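Local atomic coordinates of glucokinase (PDB entry 2QM1), a protein that probably phosphorylates glucose with ATP as a sugar kinase of the ROK family, and carries a bound zinc ion. Residues M241-D244 and R245-Y249; G307-A310 and G311-A315; S49-E52 and S53-R57. All coordinates share one frame; numbering follows the deposited sequence. Where two conformers were deposited one is given.

Contact 1: residues M241-D244 and R245-Y249; sequences MVVD and RVCFY
Phe248, whose CB rests 3.4 Å from Asp244 O, carries its ring away from 241-244, to where it meets its neighbour Tyr249. Tyr249 CD1 lies in the plane of the Phe248 ring, at its edge. In return, Phe248 CD2 stands 3.7 Å above one face of the Tyr249 ring, shifted toward the rim rather than over the middle. The Phe248 ring also packs edge-to-face with Phe290 and touches Pro174 of the second subunit, so Phe248 takes part in the interface between the two subunits. Pro174 falls, in sequence, between the zinc ligands His169 and Cys179, and Tyr249 touches Val172 and Asp173 of its own chain.

Four i to i+4 bonds join the two segments into one unbroken alpha helix, part of the long helix 237-261 of this ROK-family, actin-like fold. Val246 N to Val242 O and Cys247 N to Val243 O are the two shorter ones, both 2.8 Å. The bond from Phe248 N to Asp244 O is 3.1 Å, its donor tilted 32° from the carbonyl plane.

Small apolar side chains suit the buried flank, where other helices press close. Val243 CG1 is turned anti to its own nitrogen (chi1 163°) and comes within 4.1 Å of Cys247 SG; helices 277-289 and 225-233 cover this pair. One step round, Val242 CG1 approaches Val246 CG2 at 4.4 Å, facing helix 193-203. Polar residues take the less buried side: Asp244 OD1 is hydrogen-bonded to the hydroxyl of Tyr286. Arg245 CB sits 3.5 Å from Val242 O, and beyond it the chain bends at chi2 (57°) and chi3; the side chain touches Val199 and Leu203 and lies near a bound glycerol, probably from the crystallisation liquor.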
HETATM    1  N   MSE B 241     -17.552 -10.773  22.882  1.00 46.50           N
HETATM    2  CA  MSE B 241     -18.217  -9.734  22.105  1.00 48.03           C
HETATM    3  C   MSE B 241     -17.223  -8.616  21.754  1.00 46.29           C
HETATM    4  O   MSE B 241     -17.218  -8.156  20.605  1.00 46.01           O
HETATM    5  CB  MSE B 241     -19.418  -9.187  22.882  1.00 48.04           C
HETATM    6  CG  MSE B 241     -20.390  -8.311  22.086  1.00 50.29           C
HETATM    7 SE   MSE B 241     -21.787  -7.473  23.204  0.55 55.71          SE
HETATM    8  CE  MSE B 241     -22.989  -8.996  23.139  1.00 44.85           C
ATOM      9  N   VAL B 242     -16.380  -8.224  22.723  1.00 44.67           N
ATOM     10  CA  VAL B 242     -15.359  -7.149  22.542  1.00 44.27           C
ATOM     11  C   VAL B 242     -14.245  -7.544  21.583  1.00 44.32           C
ATOM     12  O   VAL B 242     -13.999  -6.840  20.615  1.00 43.78           O
ATOM     13  CB  VAL B 242     -14.738  -6.666  23.892  1.00 44.47           C
ATOM     14  CG1 VAL B 242     -13.756  -5.501  23.667  1.00 43.08           C
ATOM     15  CG2 VAL B 242     -15.836  -6.267  24.884  1.00 43.36           C
ATOM     16  N   VAL B 243     -13.580  -8.670  21.860  1.00 44.67           N
ATOM     17  CA  VAL B 243     -12.639  -9.303  20.917  1.00 45.03           C
ATOM     18  C   VAL B 243     -13.193  -9.399  19.480  1.00 44.72           C
ATOM     19  O   VAL B 243     -12.536  -9.004  18.556  1.00 45.59           O
ATOM     20  CB  VAL B 243     -12.201 -10.714  21.423  1.00 44.19           C
ATOM     21  CG1 VAL B 243     -11.600 -11.534  20.339  1.00 46.10           C
ATOM     22  CG2 VAL B 243     -11.234 -10.612  22.589  1.00 44.74           C
ATOM     23  N   ASP B 244     -14.396  -9.926  19.328  1.00 45.05           N
ATOM     24  CA  ASP B 244     -15.130 -10.005  18.053  1.00 45.39           C
ATOM     25  C   ASP B 244     -15.233  -8.669  17.314  1.00 44.60           C
ATOM     26  O   ASP B 244     -14.953  -8.567  16.118  1.00 43.64           O
ATOM     27  CB  ASP B 244     -16.533 -10.491  18.361  1.00 45.74           C
ATOM     28  CG  ASP B 244     -16.963 -11.611  17.486  1.00 50.46           C
ATOM     29  OD1 ASP B 244     -16.769 -11.521  16.250  1.00 55.05           O
ATOM     30  OD2 ASP B 244     -17.506 -12.605  18.043  1.00 57.00           O
ATOM     31  N   ARG B 245     -15.621  -7.633  18.046  1.00 43.36           N
ATOM     32  CA  ARG B 245     -15.683  -6.319  17.466  1.00 41.88           C
ATOM     33  C   ARG B 245     -14.282  -5.847  17.071  1.00 40.27           C
ATOM     34  O   ARG B 245     -14.098  -5.281  15.994  1.00 36.96           O
ATOM     35  CB  ARG B 245     -16.321  -5.337  18.456  1.00 42.31           C
ATOM     36  CG  ARG B 245     -16.459  -3.924  17.906  1.00 46.29           C
ATOM     37  CD  ARG B 245     -17.287  -3.911  16.574  1.00 55.35           C
ATOM     38  NE  ARG B 245     -18.613  -3.384  16.855  1.00 61.86           N
ATOM     39  CZ  ARG B 245     -19.693  -4.109  17.027  1.00 62.64           C
ATOM     40  NH1 ARG B 245     -20.830  -3.508  17.332  1.00 67.98           N
ATOM     41  NH2 ARG B 245     -19.640  -5.421  16.887  1.00 66.90           N
ATOM     42  N   VAL B 246     -13.304  -6.080  17.959  1.00 39.79           N
ATOM     43  CA  VAL B 246     -11.946  -5.577  17.741  1.00 39.90           C
ATOM     44  C   VAL B 246     -11.320  -6.224  16.492  1.00 40.11           C
ATOM     45  O   VAL B 246     -10.660  -5.536  15.680  1.00 40.10           O
ATOM     46  CB  VAL B 246     -10.999  -5.718  19.016  1.00 39.54           C
ATOM     47  CG1 VAL B 246      -9.568  -5.560  18.615  1.00 41.01           C
ATOM     48  CG2 VAL B 246     -11.313  -4.645  20.119  1.00 38.28           C
ATOM     49  N   CYS B 247     -11.521  -7.530  16.339  1.00 39.61           N
ATOM     50  CA  CYS B 247     -10.856  -8.288  15.263  1.00 39.89           C
ATOM     51  C   CYS B 247     -11.538  -8.091  13.924  1.00 40.03           C
ATOM     52  O   CYS B 247     -10.879  -8.209  12.892  1.00 40.13           O
ATOM     53  CB  CYS B 247     -10.761  -9.770  15.637  1.00 39.10           C
ATOM     54  SG  CYS B 247      -9.628  -9.977  17.101  1.00 41.49           S
ATOM     55  N   PHE B 248     -12.843  -7.771  13.965  1.00 40.10           N
ATOM     56  CA  PHE B 248     -13.602  -7.251  12.788  1.00 41.16           C
ATOM     57  C   PHE B 248     -12.827  -6.076  12.160  1.00 40.84           C
ATOM     58  O   PHE B 248     -12.476  -6.083  10.973  1.00 40.86           O
ATOM     59  CB  PHE B 248     -15.051  -6.865  13.193  1.00 39.99           C
ATOM     60  CG  PHE B 248     -15.836  -6.168  12.105  1.00 40.76           C
ATOM     61  CD1 PHE B 248     -16.580  -6.904  11.187  1.00 40.73           C
ATOM     62  CD2 PHE B 248     -15.789  -4.769  11.979  1.00 41.53           C
ATOM     63  CE1 PHE B 248     -17.273  -6.265  10.174  1.00 42.34           C
ATOM     64  CE2 PHE B 248     -16.457  -4.128  10.978  1.00 40.78           C
ATOM     65  CZ  PHE B 248     -17.219  -4.889  10.062  1.00 44.04           C
ATOM     66  N   TYR B 249     -12.517  -5.089  12.980  1.00 40.87           N
ATOM     67  CA  TYR B 249     -11.887  -3.867  12.479  1.00 40.25           C
ATOM     68  C   TYR B 249     -10.452  -4.145  12.051  1.00 40.04           C
ATOM     69  O   TYR B 249     -10.015  -3.623  11.050  1.00 39.58           O
ATOM     70  CB  TYR B 249     -11.876  -2.779  13.560  1.00 40.26           C
ATOM     71  CG  TYR B 249     -13.234  -2.154  13.857  1.00 41.70           C
ATOM     72  CD1 TYR B 249     -14.000  -1.586  12.844  1.00 40.47           C
ATOM     73  CD2 TYR B 249     -13.730  -2.116  15.161  1.00 41.63           C
ATOM     74  CE1 TYR B 249     -15.247  -0.991  13.112  1.00 42.45           C
ATOM     75  CE2 TYR B 249     -14.979  -1.508  15.449  1.00 43.93           C
ATOM     76  CZ  TYR B 249     -15.715  -0.950  14.418  1.00 43.73           C
ATOM     77  OH  TYR B 249     -16.933  -0.370  14.683  1.00 45.88           O
TER

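Contact 2: residues G307-A310 and G311-A315; sequences GNEA and GVIGA
Ile313 N reaches back to Glu309 O with an almost straight hydrogen bond of 3.1 Å (168° at the hydrogen), the donor lying close to the line of the carbonyl. Gly314 N follows with a shorter bond to Ala310 O, 2.8 Å, its donor tilted 24° from the carbonyl plane. Ahead of these two bonds the turn is completed by solvent: one water accepts from Gly311 N at 2.8 Å and donates, weakly, to Asn308 O, while a second accepts from Val312 N at 3.1 Å.

This is the start of helix 310-318, the last helix of the chain, which follows strand 300-303 of one sheet but lies against strand 17-24 of the other, consistent with the two-lobed actin-like ATPase fold of the ROK family. Helix 117-128, whose Asn119 is a ligand of the magnesium ion, flanks it; at its nearest, Gly311 is about 11 Å from that ion.

Around the first carbonyl the packing is aliphatic. Ile313 sets CG1 beside its own nitrogen (chi1 -69°), which brings this atom to 3.4 Å from Glu309 O and carries CD1 on to 4.0 Å from Glu309 CB. The Glu309 chain runs out extended, aslant to the isoleucine, and its OE1 forms a salt bridge with Lys32. Val312 lays CG1 3.5 Å from Glu309 O and touches Ala21, whereas Ile313 meets Leu23 and Trp127, places suited to branched hydrocarbon. Gly314 brings no side chain to the tight spot beside Ala310 O, and the small methyl group of Ala310 fits against Glu125.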
ATOM      1  N   GLY B 307       9.185 -10.010  19.772  1.00 43.41           N
ATOM      2  CA  GLY B 307       8.766  -9.178  20.902  1.00 43.47           C
ATOM      3  C   GLY B 307       9.381  -7.805  20.763  1.00 43.43           C
ATOM      4  O   GLY B 307       9.522  -7.282  19.625  1.00 42.24           O
ATOM      5  N   ASN B 308       9.804  -7.226  21.887  0.70 42.54           N
ATOM      6  CA  ASN B 308      10.227  -5.844  21.850  0.70 42.34           C
ATOM      7  C   ASN B 308      11.652  -5.646  21.333  0.70 42.95           C
ATOM      8  O   ASN B 308      12.101  -4.487  21.237  0.70 42.89           O
ATOM      9  CB  ASN B 308       9.977  -5.118  23.171  0.70 42.21           C
ATOM     10  CG  ASN B 308      10.829  -5.652  24.336  0.70 40.90           C
ATOM     11  OD1 ASN B 308      10.743  -5.149  25.446  0.70 45.23           O
ATOM     12  ND2 ASN B 308      11.602  -6.673  24.098  0.70 37.17           N
ATOM     13  N   GLU B 309      12.353  -6.751  21.033  1.00 42.36           N
ATOM     14  CA  GLU B 309      13.687  -6.665  20.383  1.00 43.21           C
ATOM     15  C   GLU B 309      13.598  -6.325  18.884  1.00 41.43           C
ATOM     16  O   GLU B 309      14.605  -5.932  18.299  1.00 42.58           O
ATOM     17  CB  GLU B 309      14.549  -7.932  20.601  1.00 42.47           C
ATOM     18  CG  GLU B 309      15.139  -8.055  21.992  1.00 45.29           C
ATOM     19  CD  GLU B 309      16.187  -9.164  22.132  1.00 47.15           C
ATOM     20  OE1 GLU B 309      16.835  -9.241  23.202  1.00 52.51           O
ATOM     21  OE2 GLU B 309      16.348  -9.973  21.192  1.00 54.90           O
ATOM     22  N   ALA B 310      12.426  -6.440  18.244  1.00 40.53           N
ATOM     23  CA  ALA B 310      12.384  -6.131  16.786  1.00 39.51           C
ATOM     24  C   ALA B 310      12.906  -4.757  16.467  1.00 39.51           C
ATOM     25  O   ALA B 310      13.525  -4.564  15.422  1.00 40.41           O
ATOM     26  CB  ALA B 310      10.979  -6.306  16.157  1.00 39.62           C
ATOM     27  N   GLY B 311      12.651  -3.792  17.343  1.00 38.64           N
ATOM     28  CA  GLY B 311      13.075  -2.405  17.085  1.00 38.54           C
ATOM     29  C   GLY B 311      14.568  -2.212  16.893  1.00 39.62           C
ATOM     30  O   GLY B 311      15.012  -1.616  15.902  1.00 40.93           O
ATOM     31  N   VAL B 312      15.319  -2.723  17.859  1.00 38.74           N
ATOM     32  CA  VAL B 312      16.768  -2.644  17.927  1.00 38.88           C
ATOM     33  C   VAL B 312      17.448  -3.481  16.800  1.00 38.84           C
ATOM     34  O   VAL B 312      18.417  -3.039  16.156  1.00 38.64           O
ATOM     35  CB  VAL B 312      17.130  -2.951  19.444  1.00 39.61           C
ATOM     36  CG1 VAL B 312      17.384  -4.455  19.808  1.00 36.39           C
ATOM     37  CG2 VAL B 312      17.947  -1.948  20.062  1.00 38.07           C
ATOM     38  N   ILE B 313      16.842  -4.627  16.511  1.00 38.46           N
ATOM     39  CA  ILE B 313      17.199  -5.515  15.409  1.00 38.00           C
ATOM     40  C   ILE B 313      16.965  -4.862  14.028  1.00 37.69           C
ATOM     41  O   ILE B 313      17.876  -4.808  13.195  1.00 36.26           O
ATOM     42  CB  ILE B 313      16.475  -6.910  15.563  1.00 37.92           C
ATOM     43  CG1 ILE B 313      17.055  -7.698  16.762  1.00 37.37           C
ATOM     44  CG2 ILE B 313      16.610  -7.738  14.286  1.00 38.79           C
ATOM     45  CD1 ILE B 313      16.289  -9.011  17.132  1.00 39.26           C
ATOM     46  N   GLY B 314      15.766  -4.344  13.802  1.00 37.43           N
ATOM     47  CA  GLY B 314      15.475  -3.632  12.563  1.00 37.71           C
ATOM     48  C   GLY B 314      16.317  -2.392  12.391  1.00 38.54           C
ATOM     49  O   GLY B 314      16.777  -2.118  11.281  1.00 36.77           O
ATOM     50  N   ALA B 315      16.475  -1.616  13.489  1.00 39.57           N
ATOM     51  CA  ALA B 315      17.280  -0.390  13.457  1.00 40.09           C
ATOM     52  C   ALA B 315      18.697  -0.704  13.057  1.00 39.47           C
ATOM     53  O   ALA B 315      19.255  -0.083  12.160  1.00 38.25           O
ATOM     54  CB  ALA B 315      17.269   0.297  14.773  1.00 39.84           C
TER
HETATM   55  O   HOH W   1      10.432  -3.565  19.093  1.00 27.72           O
HETATM   56  O   HOH W   2      13.783  -2.850  20.601  1.00 29.45           O

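Contact 3: residues S49-E52 and S53-R57; sequences SIIE and SIRHR
Ile51 and Arg55 make the main side-chain contact, running alongside each other and pointing the same way. Ile51 CG2 sits 3.4 Å above the plane of the Arg55 guanidinium group, over its centre and almost on top of CZ. The arginine comes to this place by a first torsion of -76°, which sets CG beside the backbone nitrogen, followed by an extended run to NE. A methyl group suits the flat, poorly hydrated face of a guanidinium, leaving the N-H groups round its rim to find polar partners: NH2 bonds to Ala107 O near the end of helix 100-108.

Charged and polar groups meet less directly. Glu52 OE2 and Arg55 NH1 are 4.8 Å apart, joined by a water that donates to the carboxylate and accepts from NH1, though its distance to the nitrogen is doubtfully short. The opposite charges probably attract across this bridge. Glu52 also passes aslant to His56, OE1 being 3.8 Å from His56 CB, with carboxylate and imidazole planes 51° apart. Ser53 OG accepts from Trp33 NE1, and Ser49 OG bonds to Ile46 O, so both small hydroxyls are satisfied close to the sheet.

Among apolar pairs, Ile50 CG2 lies 4.3 Å from Ile54 CD1, and both isoleucines press on Ile11.

Backbone bonds are the regular i to i+4 set, from Ser53 N to Ser49 O (2.9 Å) through to His56 N with Glu52 O (2.9 Å). Ile50 and Ile54 are buried against the sheet, while Glu52, Arg55 and His56 are exposed: this is the pattern of an amphipathic helix, and here helix 46-60 packs across strands 7-13, 17-24 and 29-36 of the N-terminal sheet in the actin-like fold.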
ATOM      1  N   SER B  49      21.760  12.643  25.025  1.00 37.06           N
ATOM      2  CA  SER B  49      21.767  11.482  25.903  1.00 36.93           C
ATOM      3  C   SER B  49      22.128  10.180  25.140  1.00 36.97           C
ATOM      4  O   SER B  49      22.761   9.277  25.696  1.00 37.46           O
ATOM      5  CB  SER B  49      20.444  11.341  26.653  1.00 36.07           C
ATOM      6  OG  SER B  49      19.448  10.895  25.789  1.00 34.69           O
ATOM      7  N   ILE B  50      21.757  10.120  23.861  1.00 37.12           N
ATOM      8  CA  ILE B  50      21.992   8.941  23.041  1.00 36.71           C
ATOM      9  C   ILE B  50      23.470   8.923  22.704  1.00 37.17           C
ATOM     10  O   ILE B  50      24.117   7.882  22.809  1.00 36.48           O
ATOM     11  CB  ILE B  50      21.103   8.985  21.760  1.00 36.97           C
ATOM     12  CG1 ILE B  50      19.592   8.854  22.134  1.00 34.99           C
ATOM     13  CG2 ILE B  50      21.559   7.974  20.732  1.00 34.45           C
ATOM     14  CD1 ILE B  50      18.597   8.961  20.859  1.00 34.94           C
ATOM     15  N   ILE B  51      23.993  10.086  22.303  1.00 37.00           N
ATOM     16  CA  ILE B  51      25.421  10.238  22.015  1.00 36.93           C
ATOM     17  C   ILE B  51      26.271   9.845  23.224  1.00 38.22           C
ATOM     18  O   ILE B  51      27.219   9.037  23.113  1.00 37.91           O
ATOM     19  CB  ILE B  51      25.714  11.687  21.622  1.00 38.00           C
ATOM     20  CG1 ILE B  51      25.059  12.010  20.244  1.00 34.71           C
ATOM     21  CG2 ILE B  51      27.240  11.969  21.722  1.00 34.75           C
ATOM     22  CD1 ILE B  51      25.097  13.522  19.875  1.00 37.48           C
ATOM     23  N   GLU B  52      25.936  10.430  24.381  1.00 37.74           N
ATOM     24  CA  GLU B  52      26.574  10.088  25.647  1.00 38.56           C
ATOM     25  C   GLU B  52      26.507   8.621  26.031  1.00 37.36           C
ATOM     26  O   GLU B  52      27.493   8.097  26.511  1.00 34.56           O
ATOM     27  CB  GLU B  52      26.037  10.934  26.798  1.00 38.54           C
ATOM     28  CG  GLU B  52      26.678  10.664  28.141  1.00 45.47           C
ATOM     29  CD  GLU B  52      28.219  10.657  28.119  1.00 50.92           C
ATOM     30  OE1 GLU B  52      28.798   9.868  28.888  1.00 53.55           O
ATOM     31  OE2 GLU B  52      28.848  11.426  27.353  1.00 53.07           O
ATOM     32  N   SER B  53      25.341   7.988  25.872  1.00 36.64           N
ATOM     33  CA  SER B  53      25.191   6.592  26.268  1.00 37.00           C
ATOM     34  C   SER B  53      26.089   5.676  25.392  1.00 38.24           C
ATOM     35  O   SER B  53      26.686   4.729  25.880  1.00 39.26           O
ATOM     36  CB  SER B  53      23.722   6.183  26.179  1.00 37.21           C
ATOM     37  OG  SER B  53      23.539   4.804  26.472  1.00 37.03           O
ATOM     38  N   ILE B  54      26.190   5.974  24.095  1.00 37.97           N
ATOM     39  CA  ILE B  54      27.062   5.214  23.216  1.00 37.47           C
ATOM     40  C   ILE B  54      28.548   5.507  23.463  1.00 37.37           C
ATOM     41  O   ILE B  54      29.366   4.599  23.520  1.00 36.54           O
ATOM     42  CB  ILE B  54      26.674   5.423  21.742  1.00 38.46           C
ATOM     43  CG1 ILE B  54      25.378   4.670  21.426  1.00 33.09           C
ATOM     44  CG2 ILE B  54      27.841   5.008  20.789  1.00 37.31           C
ATOM     45  CD1 ILE B  54      24.754   5.135  20.174  1.00 36.18           C
ATOM     46  N   ARG B  55      28.898   6.763  23.636  1.00 36.88           N
ATOM     47  CA  ARG B  55      30.274   7.067  23.949  1.00 38.29           C
ATOM     48  C   ARG B  55      30.694   6.302  25.228  1.00 38.85           C
ATOM     49  O   ARG B  55      31.773   5.696  25.278  1.00 36.49           O
ATOM     50  CB  ARG B  55      30.454   8.562  24.168  1.00 39.52           C
ATOM     51  CG  ARG B  55      30.453   9.376  22.893  1.00 40.51           C
ATOM     52  CD  ARG B  55      30.619  10.839  23.246  1.00 43.65           C
ATOM     53  NE  ARG B  55      30.693  11.717  22.070  1.00 46.26           N
ATOM     54  CZ  ARG B  55      30.461  13.029  22.100  1.00 44.72           C
ATOM     55  NH1 ARG B  55      30.135  13.616  23.240  1.00 37.41           N
ATOM     56  NH2 ARG B  55      30.542  13.750  20.983  1.00 47.60           N
ATOM     57  N   HIS B  56      29.830   6.332  26.252  1.00 37.82           N
ATOM     58  CA  HIS B  56      30.163   5.733  27.562  1.00 38.45           C
ATOM     59  C   HIS B  56      30.298   4.209  27.514  1.00 37.90           C
ATOM     60  O   HIS B  56      31.089   3.654  28.272  1.00 38.15           O
ATOM     61  CB  HIS B  56      29.128   6.141  28.621  1.00 37.61           C
ATOM     62  CG  HIS B  56      29.469   5.708  30.013  1.00 39.31           C
ATOM     63  ND1 HIS B  56      30.366   6.391  30.808  1.00 43.13           N
ATOM     64  CD2 HIS B  56      29.030   4.658  30.752  1.00 37.39           C
ATOM     65  CE1 HIS B  56      30.451   5.788  31.984  1.00 44.54           C
ATOM     66  NE2 HIS B  56      29.653   4.733  31.971  1.00 37.99           N
ATOM     67  N   ARG B  57      29.549   3.555  26.623  1.00 37.66           N
ATOM     68  CA  ARG B  57      29.515   2.078  26.513  1.00 37.52           C
ATOM     69  C   ARG B  57      30.802   1.647  25.834  1.00 38.58           C
ATOM     70  O   ARG B  57      31.536   0.721  26.276  1.00 36.96           O
ATOM     71  CB  ARG B  57      28.289   1.645  25.694  1.00 37.96           C
ATOM     72  CG  ARG B  57      28.019   0.136  25.666  1.00 38.42           C
ATOM     73  CD  ARG B  57      27.429  -0.268  27.006  1.00 36.61           C
ATOM     74  NE  ARG B  57      27.177  -1.697  27.034  1.00 36.97           N
ATOM     75  CZ  ARG B  57      26.359  -2.302  27.888  1.00 34.78           C
ATOM     76  NH1 ARG B  57      25.765  -1.596  28.865  1.00 33.92           N
ATOM     77  NH2 ARG B  57      26.222  -3.630  27.813  1.00 32.98           N
TER
HETATM   78  O   HOH W   3      28.805  12.963  25.277  1.00 33.70           O

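Along the chain the order is contact 3, contact 1, contact 2. Contacts 1 and 3 lie on opposite sides of the chain's centre, their own centres about 44 Å apart, on helices 237-261 and 46-60. Contact 2 is about 19 Å from contact 3 and 28 Å from contact 1, centre to centre, and none of the three touches another. Contacts 2 and 3 share a sheet: helices 310-318 and 46-60 both pack on strand 17-24. The final helix thus returns to the sheet of the chain's beginning, about 11 Å at nearest from the magnesium ion, while contact 1 belongs to the other lobe and reaches the second subunit.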